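Long-range contact in putative aldehyde dehydrogenase (Burkholderia cenocepacia, PDB 4YWE), which probably oxidises aldehydes with NAD or NADP as acceptor, as a member of the aldehyde dehydrogenase family that also binds metal ions: residues K260-V265 against G293-I298. Residues are numbered along the deposited sequence; the frame is centred on the assembly and turned at random.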
loop_
_atom_site.group_PDB
_atom_site.type_symbol
_atom_site.label_atom_id
_atom_site.label_comp_id
_atom_site.label_asym_id
_atom_site.label_seq_id
_atom_site.Cartn_x
_atom_site.Cartn_y
_atom_site.Cartn_z
ATOM N N LYS A 260 -19.613 -4.611 24.667
ATOM C CA LYS A 260 -20.092 -5.789 25.376
ATOM C C LYS A 260 -19.455 -7.011 24.725
ATOM O O LYS A 260 -20.144 -7.913 24.248
ATOM C CB LYS A 260 -21.620 -5.875 25.331
ATOM C CG LYS A 260 -22.222 -6.761 26.406
ATOM C CD LYS A 260 -21.969 -6.185 27.791
ATOM C CE LYS A 260 -22.375 -7.162 28.878
ATOM N NZ LYS A 260 -22.192 -6.585 30.238
ATOM N N SER A 261 -18.125 -7.017 24.712
ATOM C CA SER A 261 -17.344 -7.993 23.960
ATOM C C SER A 261 -17.510 -9.420 24.475
ATOM O O SER A 261 -17.333 -9.681 25.663
ATOM C CB SER A 261 -15.868 -7.599 23.986
ATOM O OG SER A 261 -15.684 -6.308 23.429
ATOM N N PRO A 262 -17.849 -10.347 23.567
ATOM C CA PRO A 262 -18.099 -11.752 23.896
ATOM C C PRO A 262 -16.892 -12.673 23.725
ATOM O O PRO A 262 -16.078 -12.492 22.815
ATOM C CB PRO A 262 -19.196 -12.134 22.905
ATOM C CG PRO A 262 -18.850 -11.338 21.683
ATOM C CD PRO A 262 -18.217 -10.046 22.171
ATOM N N GLN A 263 -16.790 -13.656 24.612
ATOM C CA GLN A 263 -15.858 -14.765 24.452
ATOM C C GLN A 263 -16.643 -15.988 23.991
ATOM O O GLN A 263 -17.552 -16.441 24.687
ATOM C CB GLN A 263 -15.128 -15.062 25.762
ATOM C CG GLN A 263 -14.305 -13.908 26.308
ATOM C CD GLN A 263 -12.847 -13.989 25.906
ATOM O OE1 GLN A 263 -12.507 -14.551 24.866
ATOM N NE2 GLN A 263 -11.972 -13.435 26.740
ATOM N N ILE A 264 -16.303 -16.516 22.820
ATOM C CA ILE A 264 -17.035 -17.645 22.254
ATOM C C ILE A 264 -16.236 -18.936 22.405
ATOM O O ILE A 264 -15.174 -19.092 21.801
ATOM C CB ILE A 264 -17.388 -17.390 20.778
ATOM C CG1 ILE A 264 -18.053 -16.022 20.618
ATOM C CG2 ILE A 264 -18.295 -18.491 20.248
ATOM C CD1 ILE A 264 -18.233 -15.594 19.176
ATOM N N VAL A 265 -16.755 -19.863 23.207
ATOM C CA VAL A 265 -16.054 -21.112 23.487
ATOM C C VAL A 265 -16.817 -22.320 22.949
ATOM O O VAL A 265 -17.993 -22.514 23.262
ATOM C CB VAL A 265 -15.804 -21.276 24.998
ATOM C CG1 VAL A 265 -14.956 -22.512 25.259
ATOM C CG2 VAL A 265 -15.134 -20.035 25.566
ATOM N N GLY A 293 -13.906 -8.595 28.160
ATOM C CA GLY A 293 -14.690 -9.774 27.841
ATOM C C GLY A 293 -15.779 -9.998 28.870
ATOM O O GLY A 293 -15.645 -10.844 29.751
ATOM N N SER A 294 -16.861 -9.233 28.754
ATOM C CA SER A 294 -17.928 -9.236 29.751
ATOM C C SER A 294 -18.992 -10.287 29.456
ATOM O O SER A 294 -19.929 -10.470 30.233
ATOM C CB SER A 294 -18.574 -7.853 29.832
ATOM O OG SER A 294 -19.054 -7.443 28.562
ATOM N N ARG A 295 -18.852 -10.965 28.324
ATOM C CA ARG A 295 -19.752 -12.055 27.968
ATOM C C ARG A 295 -18.958 -13.287 27.569
ATOM O O ARG A 295 -18.010 -13.196 26.788
ATOM C CB ARG A 295 -20.684 -11.653 26.823
ATOM C CG ARG A 295 -21.812 -10.713 27.210
ATOM C CD ARG A 295 -22.733 -10.472 26.022
ATOM N NE ARG A 295 -22.022 -9.872 24.897
ATOM C CZ ARG A 295 -22.318 -10.091 23.619
ATOM N NH1 ARG A 295 -23.312 -10.906 23.295
ATOM N NH2 ARG A 295 -21.614 -9.498 22.663
ATOM N N VAL A 296 -19.340 -14.440 28.105
ATOM C CA VAL A 296 -18.749 -15.694 27.665
ATOM C C VAL A 296 -19.851 -16.601 27.122
ATOM O O VAL A 296 -20.792 -16.962 27.830
ATOM C CB VAL A 296 -17.939 -16.373 28.794
ATOM C CG1 VAL A 296 -18.760 -16.501 30.070
ATOM C CG2 VAL A 296 -17.416 -17.726 28.333
ATOM N N LEU A 297 -19.736 -16.938 25.842
ATOM C CA LEU A 297 -20.714 -17.787 25.177
ATOM C C LEU A 297 -20.130 -19.183 25.008
ATOM O O LEU A 297 -19.152 -19.370 24.286
ATOM C CB LEU A 297 -21.109 -17.198 23.822
ATOM C CG LEU A 297 -21.394 -15.693 23.810
ATOM C CD1 LEU A 297 -21.686 -15.206 22.398
ATOM C CD2 LEU A 297 -22.541 -15.347 24.748
ATOM N N ILE A 298 -20.732 -20.158 25.680
ATOM C CA ILE A 298 -20.187 -21.508 25.718
ATOM C C ILE A 298 -21.119 -22.496 25.031
ATOM O O ILE A 298 -22.323 -22.489 25.273
ATOM C CB ILE A 298 -19.922 -21.952 27.168
ATOM C CG1 ILE A 298 -19.278 -20.820 27.968
ATOM C CG2 ILE A 298 -19.054 -23.200 27.189
ATOM C CD1 ILE A 298 -19.296 -21.046 29.467
HETATM O O HOH W 1 -21.409 -8.604 31.900
HETATM O O HOH W 2 -13.629 -12.770 29.430
#
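Arg295 reaches back along Pro262 to grip the carbonyl of Lys260 side-on: NE lies 2.8 Å and NH2 2.7 Å from Lys260 O, which sits close to the guanidinium plane. The bend at chi3 (-60°) turns the guanidinium toward that oxygen, while Pro262 CB lies over one face, 3.6 Å above the plane and displaced toward the rim. Lys260 crosses the arginine with its aliphatic chain, CG to Arg295 NE 3.5 Å, and carries its amino group on to a water that also bonds Ser294 O. Farther along, the strands pair in parallel: Gln263 N donates to Arg295 O, Leu297 N to Gln263 O and Val265 N to Leu297 O, the last almost straight at 177°. On the face with Pro262 and Ile264, Leu297 CD1 touches both, 4.0 Å from Pro262 CB. Val265 meets Val296 and Ile298 on the other face, and there a second water joins Gln263 NE2 to Gly293 O.

Outside the pair, Leu409 O and Ala410 O take bonds from Arg295, Glu388 O and Leu385 O from Lys260 NZ, and Trp422 NE1 donates to Gln263 OE1. Helix 271-283 connects the two strands in a beta-alpha-beta unit; in the mixed sheet they lie side by side between strands 394-400 and 418-422. With three main-chain carbonyls as partners, the buried guanidinium is fixed in rotation and ties the start of this strand pair to the 409-410 backbone, its charge probably stabilised by the carbonyl dipoles.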